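PDB 7KMU: jacalin-type lectin domain-containing protein from Musa acuminata, which probably binds mannose and related sugars as a mannose-specific jacalin-related lectin with antiviral and mitogenic activity. Local coordinates for residues B[16-21]-B[38-43]. Sequence-based numbering, arbitrary orientation.
With EDO (1,2-ethanediol), chain F.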
loop_
_atom_site.group_PDB
_atom_site.type_symbol
_atom_site.label_atom_id
_atom_site.label_comp_id
_atom_site.label_asym_id
_atom_site.label_seq_id
_atom_site.Cartn_x
_atom_site.Cartn_y
_atom_site.Cartn_z
ATOM N N SER B 16 -1.774 9.624 19.321
ATOM C CA SER B 16 -0.382 9.402 19.710
ATOM C C SER B 16 0.184 8.262 18.868
ATOM O O SER B 16 -0.541 7.299 18.589
ATOM C CB SER B 16 -0.308 9.018 21.185
ATOM O OG SER B 16 -0.827 10.051 22.004
ATOM N N GLU B 17 1.458 8.338 18.484
ATOM C CA GLU B 17 2.081 7.262 17.708
ATOM C C GLU B 17 2.176 5.969 18.511
ATOM O O GLU B 17 2.449 5.986 19.717
ATOM C CB GLU B 17 3.496 7.681 17.259
ATOM C CG GLU B 17 3.496 8.796 16.229
ATOM C CD GLU B 17 4.877 9.205 15.755
ATOM O OE1 GLU B 17 5.464 8.471 14.927
ATOM O OE2 GLU B 17 5.372 10.260 16.211
ATOM N N TRP B 18 1.956 4.839 17.828
ATOM C CA TRP B 18 2.160 3.506 18.372
ATOM C C TRP B 18 2.846 2.645 17.325
ATOM O O TRP B 18 2.745 2.900 16.120
ATOM C CB TRP B 18 0.872 2.857 18.872
ATOM C CG TRP B 18 -0.218 2.713 17.856
ATOM C CD1 TRP B 18 -1.208 3.610 17.597
ATOM C CD2 TRP B 18 -0.482 1.570 17.025
ATOM N NE1 TRP B 18 -2.074 3.102 16.659
ATOM C CE2 TRP B 18 -1.658 1.849 16.295
ATOM C CE3 TRP B 18 0.148 0.332 16.843
ATOM C CZ2 TRP B 18 -2.198 0.948 15.369
ATOM C CZ3 TRP B 18 -0.404 -0.579 15.950
ATOM C CH2 TRP B 18 -1.581 -0.277 15.244
ATOM N N ASP B 19 3.570 1.639 17.789
ATOM C CA ASP B 19 4.354 0.785 16.915
ATOM C C ASP B 19 4.625 -0.541 17.604
ATOM O O ASP B 19 5.331 -0.603 18.619
ATOM C CB ASP B 19 5.665 1.497 16.531
ATOM C CG ASP B 19 6.486 0.840 15.443
ATOM O OD1 ASP B 19 6.175 -0.302 15.070
ATOM O OD2 ASP B 19 7.456 1.465 14.982
ATOM N N MET B 20 4.032 -1.604 17.067
ATOM C CA MET B 20 4.148 -2.968 17.575
ATOM C C MET B 20 5.505 -3.579 17.197
ATOM O O MET B 20 5.981 -4.507 17.866
ATOM C CB MET B 20 3.029 -3.768 16.868
ATOM C CG MET B 20 2.763 -5.108 17.388
ATOM S SD MET B 20 1.907 -6.015 16.065
ATOM C CE MET B 20 3.115 -7.278 15.800
ATOM N N GLY B 21 6.080 -3.093 16.097
ATOM C CA GLY B 21 7.267 -3.674 15.495
ATOM C C GLY B 21 6.895 -4.909 14.677
ATOM O O GLY B 21 5.742 -5.354 14.684
ATOM N N ASP B 38 -12.556 1.582 16.793
ATOM C CA ASP B 38 -12.197 2.057 18.125
ATOM C C ASP B 38 -10.830 1.576 18.566
ATOM O O ASP B 38 -10.091 2.331 19.205
ATOM C CB ASP B 38 -13.222 1.544 19.140
ATOM C CG ASP B 38 -14.584 2.161 18.936
ATOM O OD1 ASP B 38 -15.377 1.602 18.140
ATOM O OD2 ASP B 38 -14.847 3.216 19.544
ATOM N N ALA B 39 -10.507 0.313 18.272
ATOM C CA ALA B 39 -9.269 -0.265 18.760
ATOM C C ALA B 39 -8.819 -1.475 17.979
ATOM O O ALA B 39 -9.620 -2.164 17.329
ATOM C CB ALA B 39 -9.446 -0.653 20.234
ATOM N N ILE B 40 -7.519 -1.762 18.081
ATOM C CA ILE B 40 -6.918 -2.962 17.528
ATOM C C ILE B 40 -5.993 -3.506 18.593
ATOM O O ILE B 40 -5.232 -2.751 19.208
ATOM C CB ILE B 40 -6.245 -2.761 16.135
ATOM C CG1 ILE B 40 -5.802 -4.118 15.517
ATOM C CG2 ILE B 40 -5.082 -1.735 16.171
ATOM C CD1 ILE B 40 -5.445 -4.092 13.993
ATOM N N GLU B 41 -6.105 -4.799 18.855
ATOM C CA GLU B 41 -5.272 -5.473 19.840
ATOM C C GLU B 41 -4.617 -6.655 19.148
ATOM O O GLU B 41 -5.291 -7.410 18.446
ATOM C CB GLU B 41 -6.137 -5.922 21.026
ATOM C CG GLU B 41 -5.347 -6.576 22.138
ATOM C CD GLU B 41 -6.240 -7.118 23.232
ATOM O OE1 GLU B 41 -6.540 -8.331 23.199
ATOM O OE2 GLU B 41 -6.658 -6.328 24.105
ATOM N N ILE B 42 -3.288 -6.797 19.291
ATOM C CA ILE B 42 -2.564 -7.872 18.618
ATOM C C ILE B 42 -1.809 -8.699 19.633
ATOM O O ILE B 42 -1.137 -8.138 20.503
ATOM C CB ILE B 42 -1.576 -7.343 17.521
ATOM C CG1 ILE B 42 -2.234 -6.335 16.546
ATOM C CG2 ILE B 42 -0.934 -8.486 16.741
ATOM C CD1 ILE B 42 -1.932 -4.866 16.885
ATOM N N THR B 43 -1.925 -10.024 19.522
ATOM C CA THR B 43 -1.124 -10.953 20.309
ATOM C C THR B 43 -0.121 -11.526 19.309
ATOM O O THR B 43 -0.502 -12.046 18.251
ATOM C CB THR B 43 -1.973 -12.027 20.988
ATOM O OG1 THR B 43 -2.801 -11.395 21.958
ATOM C CG2 THR B 43 -1.110 -13.086 21.698
HETATM C C1 EDO F . -5.573 -10.306 20.264
HETATM O O1 EDO F . -5.027 -9.987 21.511
HETATM C C2 EDO F . -6.866 -11.108 20.502
HETATM O O2 EDO F . -6.574 -12.385 21.059
#
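The interior of the beta-prism fold of jacalin-related lectins is bridged here by Trp18 against Ile40 and Met20 against Ile42, a worked example of two of the prism's three antiparallel sheets meeting through their inward-pointing side chains. No hydrogen bond joins residues 16-21 to 38-43; apolar side chains alone bridge them, between backbones still 8.4 Å apart from Met20 CA to Ile42 CA. CH2 and CZ2 of the six-membered ring of Trp18 meet Ile40 CG2 obliquely, CH2 at 3.9 Å, and the two side chains run at about a right angle. With CG between the backbone N and the carbonyl carbon (chi1 58°) and chi2 near -91°, that ring is carried toward Ile40. Met20 uses its sulfur: SD rests 3.8 Å from Ile42 CG2 and 4.0 Å from Ile42 CB, within van der Waals range of the branch point. Met20 is also the middle residue of an Asx turn, in which Asp19 OD1 accepts from Gly21 N at 3.0 Å, the N-H arriving from above the carboxylate plane. On the other face of strand 37-46, Glu41 OE1 accepts a hydrogen bond from O1 of a 1,2-ethanediol, probably from the crystallisation liquor. Tyr55 stacks on the Trp18 ring, and Phe124 and Ala128 of strand 118-128 pack against the same side chain. Ile40 also touches Val29 and Ile31 of strand 25-33 and Ile132 and Ile135 of strand 132-140, linking both sheets.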